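Local coordinates for protein Amuc_1102 (Akkermansia muciniphila, PDB 7DSZ) that is of unproven function but adopts an immunoglobulin-like fold related to archaeal type IV pilus proteins and probably belongs to a pilus-like system, at residues Leu26-Arg31 with Lys132-Gln137; Asp53-Phe58 with Tyr110-Leu115; Lys77-Val82 with Lys93-Val98. One frame throughout, in Å; residues are numbered along the deposited sequence.

How the interactions relate
All three contacts belong to two facing sheets of one immunoglobulin-like fold. Interactions 2 and 3 each lie within a sheet, joining antiparallel neighbours by paired backbone hydrogen bonds, whereas interaction 1 bridges the sheets with one side-chain hydrogen bond and apolar side chains. Interaction 2 is the most buried, and its Phe54 and Val113 pack on Ile80 and Phe78 of interaction 3 in the core between the sheets. Interactions 1 and 3 are partly buried; interaction 3 carries lysines, tyrosines and a water on the face away from that core. The elements are shared: Ser27 and Tyr29 bond to strand 50-63, and Lys135 and Tyr136 to Ala81. Along the chain, interactions 2 and 3 are nested inside the loop that interaction 1 closes.

Interaction 1 of 3, residues Leu26-Arg31 with Lys132-Gln137; sequences LSLYMR and KWVKYQ
Leu26 meets Gln137 through its backbone: Gln137 NE2 donates to Leu26 O at 3.0 Å, with an N-H...O angle of 146°. The donor stands well above the carbonyl plane, while the oxygen lies close to the plane of the Gln137 amide. Leu26 also lays CD2 against the amide carbon, CD of Gln137, at 3.9 Å. With CG anti to the carbonyl carbon (chi1 -56°) and an extended chain beyond it, Gln137 reaches over to the Leu26 carbonyl; the same NE2 also bonds Tyr151. Were Gln137 an alanine, Leu26 O would probably lose this donor and Tyr151 OH its amide partner.

Two residues on, Leu28 sends the CD2 branch to both Trp133 and Val134. It approaches the indole obliquely, 3.6 Å from Trp133 CZ2, and lies 4.0 Å from Val134 CG2, the methyl that sits over one indole face, toward its rim. Met30 follows, its SD at the indole edge, 4.2 Å from Trp133 CZ2.

Backbone bonding does not link these segments: strand 18-32 pairs with strand 50-63, and the other segment pairs with strand 70-83, where Lys135 and Tyr136 both face Ala81 in a classic beta bulge. The contact therefore spans two sheets of the immunoglobulin-like fold, with helix 117-124 packed beside it through Val120 on Met30 and Val120, Ile123 and Thr124 on Trp133.

Interaction 2 of 3, residues Asp53-Phe58 with Tyr110-Leu115; sequences DFEIPF and YASVYL
The Tyr110 ring has Pro57 over one face: Pro57 CB sits 4.1 Å from the ring centroid and 21° off its normal, a CH-pi contact, and Arg192 makes a cation-pi contact with the same ring. Phe54 instead receives Val113 O at its ring edge, in plane, with Leu115 CD1 also near that plane, 4.1 Å from Phe54 CE2. The Phe58 edge abuts the backbone, its CE1 lying 3.6 Å from Ala111 N. Phe58 CG stands between the backbone N and the carbonyl carbon (chi1 74°), which brings the ring across to the other strand. Asp53 lies beside Tyr114, OD1 3.3 Å from Tyr114 CE2, its carboxylate tilted 23° from the ring plane.

Antiparallel pairing sets the register: Phe54 with Val113 and Ile56 with Ala111 are hydrogen-bonded pairs, and the Ile56 N to Ala111 O bond is 3.0 Å long and nearly straight. Acidic groups gather on the face of Asp53 and Glu55, where Asp53 is salt-bridged to Arg31, and Glu55 is salt-bridged to Arg192 and hydrogen-bonded to Tyr193.

Strand 50-63 is the middle strand of its sheet, between 18-32 and 109-115. From the other face, Phe54, Phe58, Ala111 and Val113 pack against strand 70-83 in the core between the two sheets.

Interaction 3 of 3, residues Lys77-Val82 with Lys93-Val98; sequences KFYIAV and KLYKEV
Lys77 and Tyr95 meet on one face of an antiparallel beta hairpin, strands 70-83 and 91-104, within the larger sheet of the immunoglobulin-like fold. Lys77 can be followed outward. Its CB lies 3.9 Å from Tyr95 CE1, and CG touches Glu97 CG at 3.7 Å where the two chains run side by side. CD and CE then both pass the Tyr95 hydroxyl, CE coming within 3.5 Å of Tyr95 OH. An extended chain beyond CG takes NZ to a salt bridge with Glu142 and to a water.

Tyr79 lies alongside Tyr95, pointing the same way, with ring planes at 48°. Tyr79 CE2 comes to the edge of the Tyr95 ring, 3.4 Å from Tyr95 CD1. Tyr95 has CG anti to the backbone N (chi1 171°), which turns its ring towards Tyr79, while Trp162 stacks on the Tyr79 ring.

The opposite face is apolar where Phe78 CE1 meets Val98 CG2 at 3.8 Å, and both residues pack on Val113 of strand 109-115. Phe78 with Lys96 and Ile80 with Leu94 are the hydrogen-bonded pairs between the strands; the bond from Phe78 N to Lys96 O is nearly straight at 177°.

Tyr95 OH donates to Glu97 OE1 at 2.7 Å, on the anti side of the carboxylate, and the water held by Lys77 NZ donates to Tyr95 OH at 3.2 Å.

Interaction 1 of 3, residues Leu26-Arg31 with Lys132-Gln137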
loop_
_atom_site.group_PDB
_atom_site.type_symbol
_atom_site.label_atom_id
_atom_site.label_comp_id
_atom_site.label_asym_id
_atom_site.label_seq_id
_atom_site.Cartn_x
_atom_site.Cartn_y
_atom_site.Cartn_z
ATOM N N LEU C 26 -11.583 14.691 18.925
ATOM C CA LEU C 26 -11.772 14.136 17.582
ATOM C C LEU C 26 -12.941 14.838 16.902
ATOM O O LEU C 26 -14.060 14.845 17.431
ATOM C CB LEU C 26 -12.040 12.632 17.656
ATOM C CG LEU C 26 -11.966 11.905 16.313
ATOM C CD1 LEU C 26 -10.532 11.874 15.749
ATOM C CD2 LEU C 26 -12.502 10.500 16.460
ATOM N N SER C 27 -12.688 15.424 15.733
ATOM C CA SER C 27 -13.702 16.090 14.926
ATOM C C SER C 27 -13.865 15.362 13.601
ATOM O O SER C 27 -12.891 14.879 13.031
ATOM C CB SER C 27 -13.331 17.540 14.632
ATOM O OG SER C 27 -13.391 18.320 15.809
ATOM N N LEU C 28 -15.093 15.334 13.090
ATOM C CA LEU C 28 -15.366 14.772 11.766
ATOM C C LEU C 28 -15.457 15.888 10.737
ATOM O O LEU C 28 -16.238 16.834 10.906
ATOM C CB LEU C 28 -16.668 13.972 11.769
ATOM C CG LEU C 28 -17.218 13.615 10.381
ATOM C CD1 LEU C 28 -16.277 12.630 9.692
ATOM C CD2 LEU C 28 -18.606 13.021 10.512
ATOM N N TYR C 29 -14.656 15.780 9.686
ATOM C CA TYR C 29 -14.742 16.639 8.514
ATOM C C TYR C 29 -15.103 15.790 7.309
ATOM O O TYR C 29 -14.417 14.805 7.021
ATOM C CB TYR C 29 -13.421 17.325 8.212
ATOM C CG TYR C 29 -12.914 18.275 9.267
ATOM C CD1 TYR C 29 -13.235 19.624 9.206
ATOM C CD2 TYR C 29 -12.094 17.831 10.291
ATOM C CE1 TYR C 29 -12.754 20.514 10.148
ATOM C CE2 TYR C 29 -11.596 18.728 11.252
ATOM C CZ TYR C 29 -11.938 20.060 11.159
ATOM O OH TYR C 29 -11.454 20.953 12.069
ATOM N N MET C 30 -16.160 16.172 6.594
ATOM C CA MET C 30 -16.447 15.554 5.308
ATOM C C MET C 30 -15.671 16.312 4.241
ATOM O O MET C 30 -15.794 17.536 4.127
ATOM C CB MET C 30 -17.953 15.553 5.009
ATOM C CG MET C 30 -18.782 14.819 6.053
ATOM S SD MET C 30 -18.320 13.076 6.234
ATOM C CE MET C 30 -18.373 12.506 4.550
ATOM N N ARG C 31 -14.865 15.596 3.458
ATOM C CA ARG C 31 -13.937 16.254 2.548
ATOM C C ARG C 31 -13.899 15.492 1.239
ATOM O O ARG C 31 -13.840 14.263 1.238
ATOM C CB ARG C 31 -12.509 16.316 3.118
ATOM C CG ARG C 31 -12.363 17.093 4.435
ATOM C CD ARG C 31 -10.916 17.026 4.905
ATOM N NE ARG C 31 -10.060 17.332 3.781
ATOM C CZ ARG C 31 -8.901 16.757 3.511
ATOM N NH1 ARG C 31 -8.384 15.807 4.286
ATOM N NH2 ARG C 31 -8.253 17.154 2.435
ATOM N N LYS C 132 -26.505 13.158 12.661
ATOM C CA LYS C 132 -25.422 12.813 13.581
ATOM C C LYS C 132 -25.220 11.302 13.540
ATOM O O LYS C 132 -25.589 10.559 14.454
ATOM C CB LYS C 132 -25.731 13.298 14.992
ATOM C CG LYS C 132 -25.607 14.797 15.166
ATOM C CD LYS C 132 -24.195 15.278 14.875
ATOM C CE LYS C 132 -24.228 16.664 14.262
ATOM N NZ LYS C 132 -25.278 17.509 14.897
ATOM N N TRP C 133 -24.631 10.849 12.434
ATOM C CA TRP C 133 -24.490 9.415 12.247
ATOM C C TRP C 133 -23.365 8.818 13.077
ATOM O O TRP C 133 -23.330 7.599 13.254
ATOM C CB TRP C 133 -24.296 9.093 10.764
ATOM C CG TRP C 133 -23.149 9.787 10.069
ATOM C CD1 TRP C 133 -23.177 11.005 9.439
ATOM C CD2 TRP C 133 -21.827 9.265 9.870
ATOM N NE1 TRP C 133 -21.946 11.277 8.877
ATOM C CE2 TRP C 133 -21.101 10.224 9.129
ATOM C CE3 TRP C 133 -21.187 8.079 10.249
ATOM C CZ2 TRP C 133 -19.760 10.033 8.762
ATOM C CZ3 TRP C 133 -19.864 7.890 9.890
ATOM C CH2 TRP C 133 -19.158 8.871 9.165
ATOM N N VAL C 134 -22.462 9.635 13.606
ATOM C CA VAL C 134 -21.436 9.156 14.527
ATOM C C VAL C 134 -22.014 9.215 15.938
ATOM O O VAL C 134 -22.215 10.300 16.488
ATOM C CB VAL C 134 -20.154 9.990 14.424
ATOM C CG1 VAL C 134 -19.094 9.422 15.360
ATOM C CG2 VAL C 134 -19.653 10.036 12.982
ATOM N N LYS C 135 -22.253 8.053 16.540
ATOM C CA LYS C 135 -22.898 8.002 17.849
ATOM C C LYS C 135 -21.904 8.150 18.994
ATOM O O LYS C 135 -22.145 8.921 19.927
ATOM C CB LYS C 135 -23.684 6.694 17.989
ATOM C CG LYS C 135 -24.845 6.596 17.006
ATOM C CD LYS C 135 -25.607 7.918 16.931
ATOM C CE LYS C 135 -26.791 7.808 15.981
ATOM N NZ LYS C 135 -27.478 9.110 15.772
ATOM N N TYR C 136 -20.792 7.422 18.939
ATOM C CA TYR C 136 -19.742 7.523 19.944
ATOM C C TYR C 136 -18.378 7.599 19.270
ATOM O O TYR C 136 -18.180 7.050 18.181
ATOM C CB TYR C 136 -19.744 6.330 20.867
ATOM C CG TYR C 136 -21.066 6.105 21.565
ATOM C CD1 TYR C 136 -21.525 7.006 22.506
ATOM C CD2 TYR C 136 -21.850 4.998 21.274
ATOM C CE1 TYR C 136 -22.727 6.814 23.157
ATOM C CE2 TYR C 136 -23.064 4.792 21.926
ATOM C CZ TYR C 136 -23.490 5.709 22.865
ATOM O OH TYR C 136 -24.683 5.531 23.518
ATOM N N GLN C 137 -17.440 8.272 19.944
ATOM C CA GLN C 137 -16.056 8.384 19.490
ATOM C C GLN C 137 -15.112 8.188 20.669
ATOM O O GLN C 137 -15.415 8.576 21.800
ATOM C CB GLN C 137 -15.737 9.757 18.869
ATOM C CG GLN C 137 -16.632 10.139 17.727
ATOM C CD GLN C 137 -16.217 11.432 17.049
ATOM O OE1 GLN C 137 -16.363 11.578 15.836
ATOM N NE2 GLN C 137 -15.731 12.393 17.836
#

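Interaction 2 of 3, residues Asp53-Phe58 with Tyr110-Leu115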
loop_
_atom_site.group_PDB
_atom_site.type_symbol
_atom_site.label_atom_id
_atom_site.label_comp_id
_atom_site.label_asym_id
_atom_site.label_seq_id
_atom_site.Cartn_x
_atom_site.Cartn_y
_atom_site.Cartn_z
ATOM N N ASP C 53 -13.303 12.269 7.331
ATOM C CA ASP C 53 -11.939 12.485 7.809
ATOM C C ASP C 53 -12.037 12.865 9.280
ATOM O O ASP C 53 -12.470 13.975 9.603
ATOM C CB ASP C 53 -11.264 13.580 6.970
ATOM C CG ASP C 53 -9.914 14.026 7.513
ATOM O OD1 ASP C 53 -9.366 13.415 8.452
ATOM O OD2 ASP C 53 -9.391 14.995 6.941
ATOM N N PHE C 54 -11.666 11.934 10.163
ATOM C CA PHE C 54 -11.702 12.163 11.602
ATOM C C PHE C 54 -10.347 12.709 12.020
ATOM O O PHE C 54 -9.331 12.052 11.800
ATOM C CB PHE C 54 -12.009 10.871 12.366
ATOM C CG PHE C 54 -13.379 10.300 12.096
ATOM C CD1 PHE C 54 -14.463 10.656 12.896
ATOM C CD2 PHE C 54 -13.578 9.385 11.074
ATOM C CE1 PHE C 54 -15.745 10.108 12.656
ATOM C CE2 PHE C 54 -14.835 8.848 10.823
ATOM C CZ PHE C 54 -15.919 9.208 11.626
ATOM N N GLU C 55 -10.327 13.901 12.620
ATOM C CA GLU C 55 -9.081 14.599 12.937
ATOM C C GLU C 55 -9.015 14.857 14.430
ATOM O O GLU C 55 -9.993 15.336 15.006
ATOM C CB GLU C 55 -9.018 15.943 12.210
ATOM C CG GLU C 55 -9.049 15.838 10.692
ATOM C CD GLU C 55 -7.658 15.684 10.150
ATOM O OE1 GLU C 55 -6.764 16.441 10.614
ATOM O OE2 GLU C 55 -7.444 14.804 9.287
ATOM N N ILE C 56 -7.871 14.580 15.062
ATOM C CA ILE C 56 -7.660 14.951 16.453
ATOM C C ILE C 56 -6.335 15.685 16.627
ATOM O O ILE C 56 -5.271 15.129 16.327
ATOM C CB ILE C 56 -7.760 13.752 17.419
ATOM C CG1 ILE C 56 -7.625 14.221 18.874
ATOM C CG2 ILE C 56 -6.771 12.622 17.086
ATOM C CD1 ILE C 56 -8.225 13.199 19.875
ATOM N N PRO C 57 -6.347 16.940 17.067
ATOM C CA PRO C 57 -5.095 17.637 17.365
ATOM C C PRO C 57 -4.446 17.072 18.610
ATOM O O PRO C 57 -5.126 16.658 19.550
ATOM C CB PRO C 57 -5.532 19.088 17.625
ATOM C CG PRO C 57 -6.969 19.180 17.256
ATOM C CD PRO C 57 -7.530 17.762 17.360
ATOM N N PHE C 58 -3.113 17.086 18.622
ATOM C CA PHE C 58 -2.409 16.684 19.834
ATOM C C PHE C 58 -1.018 17.297 19.874
ATOM O O PHE C 58 -0.494 17.769 18.866
ATOM C CB PHE C 58 -2.339 15.158 19.967
ATOM C CG PHE C 58 -1.364 14.481 19.033
ATOM C CD1 PHE C 58 -1.751 14.101 17.760
ATOM C CD2 PHE C 58 -0.093 14.157 19.461
ATOM C CE1 PHE C 58 -0.871 13.427 16.925
ATOM C CE2 PHE C 58 0.793 13.484 18.634
ATOM C CZ PHE C 58 0.410 13.126 17.359
ATOM N N TYR C 110 -1.320 16.470 14.316
ATOM C CA TYR C 110 -2.634 15.859 14.183
ATOM C C TYR C 110 -2.504 14.363 13.960
ATOM O O TYR C 110 -1.543 13.893 13.350
ATOM C CB TYR C 110 -3.418 16.416 12.988
ATOM C CG TYR C 110 -4.335 17.571 13.294
ATOM C CD1 TYR C 110 -5.667 17.348 13.644
ATOM C CD2 TYR C 110 -3.884 18.888 13.187
ATOM C CE1 TYR C 110 -6.527 18.409 13.914
ATOM C CE2 TYR C 110 -4.737 19.958 13.461
ATOM C CZ TYR C 110 -6.055 19.705 13.806
ATOM O OH TYR C 110 -6.925 20.747 14.054
ATOM N N ALA C 111 -3.515 13.627 14.424
ATOM C CA ALA C 111 -3.737 12.237 14.037
ATOM C C ALA C 111 -5.070 12.142 13.292
ATOM O O ALA C 111 -5.941 13.006 13.432
ATOM C CB ALA C 111 -3.728 11.310 15.259
ATOM N N SER C 112 -5.239 11.092 12.484
ATOM C CA SER C 112 -6.476 11.003 11.717
ATOM C C SER C 112 -6.790 9.556 11.345
ATOM O O SER C 112 -5.919 8.681 11.354
ATOM C CB SER C 112 -6.409 11.866 10.442
ATOM O OG SER C 112 -5.389 11.409 9.557
ATOM N N VAL C 113 -8.072 9.323 11.049
ATOM C CA VAL C 113 -8.540 8.078 10.437
ATOM C C VAL C 113 -9.709 8.432 9.542
ATOM O O VAL C 113 -10.300 9.508 9.651
ATOM C CB VAL C 113 -8.986 6.983 11.438
ATOM C CG1 VAL C 113 -7.791 6.279 12.018
ATOM C CG2 VAL C 113 -9.896 7.574 12.509
ATOM N N TYR C 114 -10.042 7.519 8.620
ATOM C CA TYR C 114 -10.961 7.850 7.537
ATOM C C TYR C 114 -11.969 6.734 7.303
ATOM O O TYR C 114 -11.669 5.556 7.493
ATOM C CB TYR C 114 -10.208 8.097 6.206
ATOM C CG TYR C 114 -9.110 9.144 6.353
ATOM C CD1 TYR C 114 -7.919 8.841 7.004
ATOM C CD2 TYR C 114 -9.286 10.439 5.866
ATOM C CE1 TYR C 114 -6.939 9.790 7.184
ATOM C CE2 TYR C 114 -8.289 11.409 6.022
ATOM C CZ TYR C 114 -7.116 11.069 6.689
ATOM O OH TYR C 114 -6.107 12.014 6.869
ATOM N N LEU C 115 -13.150 7.122 6.818
ATOM C CA LEU C 115 -14.095 6.186 6.217
ATOM C C LEU C 115 -14.317 6.568 4.757
ATOM O O LEU C 115 -14.409 7.753 4.419
ATOM C CB LEU C 115 -15.437 6.181 6.978
ATOM C CG LEU C 115 -15.447 5.474 8.335
ATOM C CD1 LEU C 115 -16.800 5.754 9.033
ATOM C CD2 LEU C 115 -15.155 3.944 8.236
#

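Interaction 3 of 3, residues Lys77-Val82 with Lys93-Val98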
loop_
_atom_site.group_PDB
_atom_site.type_symbol
_atom_site.label_atom_id
_atom_site.label_comp_id
_atom_site.label_asym_id
_atom_site.label_seq_id
_atom_site.Cartn_x
_atom_site.Cartn_y
_atom_site.Cartn_z
ATOM N N LYS C 77 -5.258 4.474 19.003
ATOM C CA LYS C 77 -6.359 3.541 18.791
ATOM C C LYS C 77 -7.642 4.349 18.667
ATOM O O LYS C 77 -7.984 5.120 19.572
ATOM C CB LYS C 77 -6.440 2.526 19.930
ATOM C CG LYS C 77 -5.217 1.642 20.006
ATOM C CD LYS C 77 -5.258 0.706 21.221
ATOM C CE LYS C 77 -4.150 -0.358 21.127
ATOM N NZ LYS C 77 -4.152 -1.254 22.327
ATOM N N PHE C 78 -8.312 4.218 17.524
ATOM C CA PHE C 78 -9.548 4.934 17.253
ATOM C C PHE C 78 -10.736 3.992 17.403
ATOM O O PHE C 78 -10.702 2.869 16.897
ATOM C CB PHE C 78 -9.557 5.500 15.836
ATOM C CG PHE C 78 -8.512 6.555 15.586
ATOM C CD1 PHE C 78 -7.212 6.179 15.271
ATOM C CD2 PHE C 78 -8.833 7.898 15.644
ATOM C CE1 PHE C 78 -6.243 7.140 15.015
ATOM C CE2 PHE C 78 -7.875 8.878 15.393
ATOM C CZ PHE C 78 -6.582 8.495 15.071
ATOM N N TYR C 79 -11.789 4.472 18.066
ATOM C CA TYR C 79 -13.039 3.737 18.241
ATOM C C TYR C 79 -14.171 4.629 17.775
ATOM O O TYR C 79 -14.341 5.739 18.297
ATOM C CB TYR C 79 -13.274 3.347 19.706
ATOM C CG TYR C 79 -12.134 2.593 20.340
ATOM C CD1 TYR C 79 -11.096 3.276 20.963
ATOM C CD2 TYR C 79 -12.103 1.206 20.339
ATOM C CE1 TYR C 79 -10.052 2.603 21.557
ATOM C CE2 TYR C 79 -11.056 0.517 20.932
ATOM C CZ TYR C 79 -10.032 1.228 21.539
ATOM O OH TYR C 79 -8.978 0.570 22.138
ATOM N N ILE C 80 -14.961 4.143 16.824
ATOM C CA ILE C 80 -16.075 4.899 16.278
ATOM C C ILE C 80 -17.302 3.997 16.272
ATOM O O ILE C 80 -17.238 2.851 15.814
ATOM C CB ILE C 80 -15.759 5.435 14.867
ATOM C CG1 ILE C 80 -14.666 6.514 14.960
ATOM C CG2 ILE C 80 -17.022 5.991 14.206
ATOM C CD1 ILE C 80 -13.929 6.805 13.652
ATOM N N ALA C 81 -18.413 4.519 16.793
ATOM C CA ALA C 81 -19.662 3.772 16.887
ATOM C C ALA C 81 -20.724 4.428 16.018
ATOM O O ALA C 81 -20.928 5.649 16.083
ATOM C CB ALA C 81 -20.132 3.678 18.348
ATOM N N VAL C 82 -21.389 3.613 15.195
ATOM C CA VAL C 82 -22.480 4.049 14.336
ATOM C C VAL C 82 -23.609 3.030 14.459
ATOM O O VAL C 82 -23.404 1.888 14.878
ATOM C CB VAL C 82 -22.049 4.200 12.850
ATOM C CG1 VAL C 82 -20.860 5.150 12.730
ATOM C CG2 VAL C 82 -21.691 2.836 12.251
ATOM N N LYS C 93 -19.194 -1.106 16.167
ATOM C CA LYS C 93 -17.981 -0.508 16.713
ATOM C C LYS C 93 -16.856 -0.715 15.708
ATOM O O LYS C 93 -16.489 -1.856 15.405
ATOM C CB LYS C 93 -17.624 -1.109 18.069
ATOM C CG LYS C 93 -16.376 -0.498 18.693
ATOM C CD LYS C 93 -16.256 -0.821 20.177
ATOM C CE LYS C 93 -16.155 -2.323 20.409
ATOM N NZ LYS C 93 -16.053 -2.658 21.867
ATOM N N LEU C 94 -16.335 0.389 15.179
ATOM C CA LEU C 94 -15.258 0.381 14.201
ATOM C C LEU C 94 -13.955 0.733 14.907
ATOM O O LEU C 94 -13.915 1.673 15.706
ATOM C CB LEU C 94 -15.534 1.388 13.085
ATOM C CG LEU C 94 -16.958 1.382 12.532
ATOM C CD1 LEU C 94 -17.037 2.381 11.379
ATOM C CD2 LEU C 94 -17.385 -0.030 12.092
ATOM N N TYR C 95 -12.902 -0.018 14.616
ATOM C CA TYR C 95 -11.640 0.120 15.333
ATOM C C TYR C 95 -10.484 0.267 14.362
ATOM O O TYR C 95 -10.449 -0.400 13.322
ATOM C CB TYR C 95 -11.400 -1.096 16.210
ATOM C CG TYR C 95 -10.024 -1.193 16.845
ATOM C CD1 TYR C 95 -9.726 -0.475 18.003
ATOM C CD2 TYR C 95 -9.052 -2.043 16.333
ATOM C CE1 TYR C 95 -8.485 -0.587 18.624
ATOM C CE2 TYR C 95 -7.802 -2.158 16.944
ATOM C CZ TYR C 95 -7.533 -1.413 18.082
ATOM O OH TYR C 95 -6.315 -1.527 18.698
ATOM N N LYS C 96 -9.519 1.112 14.720
ATOM C CA LYS C 96 -8.308 1.219 13.917
ATOM C C LYS C 96 -7.125 1.586 14.800
ATOM O O LYS C 96 -7.236 2.492 15.631
ATOM C CB LYS C 96 -8.485 2.270 12.819
ATOM C CG LYS C 96 -7.282 2.402 11.904
ATOM C CD LYS C 96 -7.124 1.165 11.027
ATOM C CE LYS C 96 -6.219 1.462 9.833
ATOM N NZ LYS C 96 -6.201 0.305 8.864
ATOM N N GLU C 97 -6.006 0.889 14.605
ATOM C CA GLU C 97 -4.714 1.251 15.182
ATOM C C GLU C 97 -3.876 1.963 14.132
ATOM O O GLU C 97 -3.712 1.451 13.016
ATOM C CB GLU C 97 -3.944 0.021 15.654
ATOM C CG GLU C 97 -4.202 -0.390 17.059
ATOM C CD GLU C 97 -3.462 -1.670 17.431
ATOM O OE1 GLU C 97 -4.135 -2.692 17.724
ATOM O OE2 GLU C 97 -2.208 -1.644 17.410
ATOM N N VAL C 98 -3.345 3.130 14.488
ATOM C CA VAL C 98 -2.404 3.871 13.651
ATOM C C VAL C 98 -1.140 4.076 14.470
ATOM O O VAL C 98 -1.181 4.731 15.520
ATOM C CB VAL C 98 -2.981 5.220 13.189
ATOM C CG1 VAL C 98 -2.017 5.936 12.249
ATOM C CG2 VAL C 98 -4.343 5.028 12.509
HETATM O O HOH W 1 -6.512 -2.716 21.687
#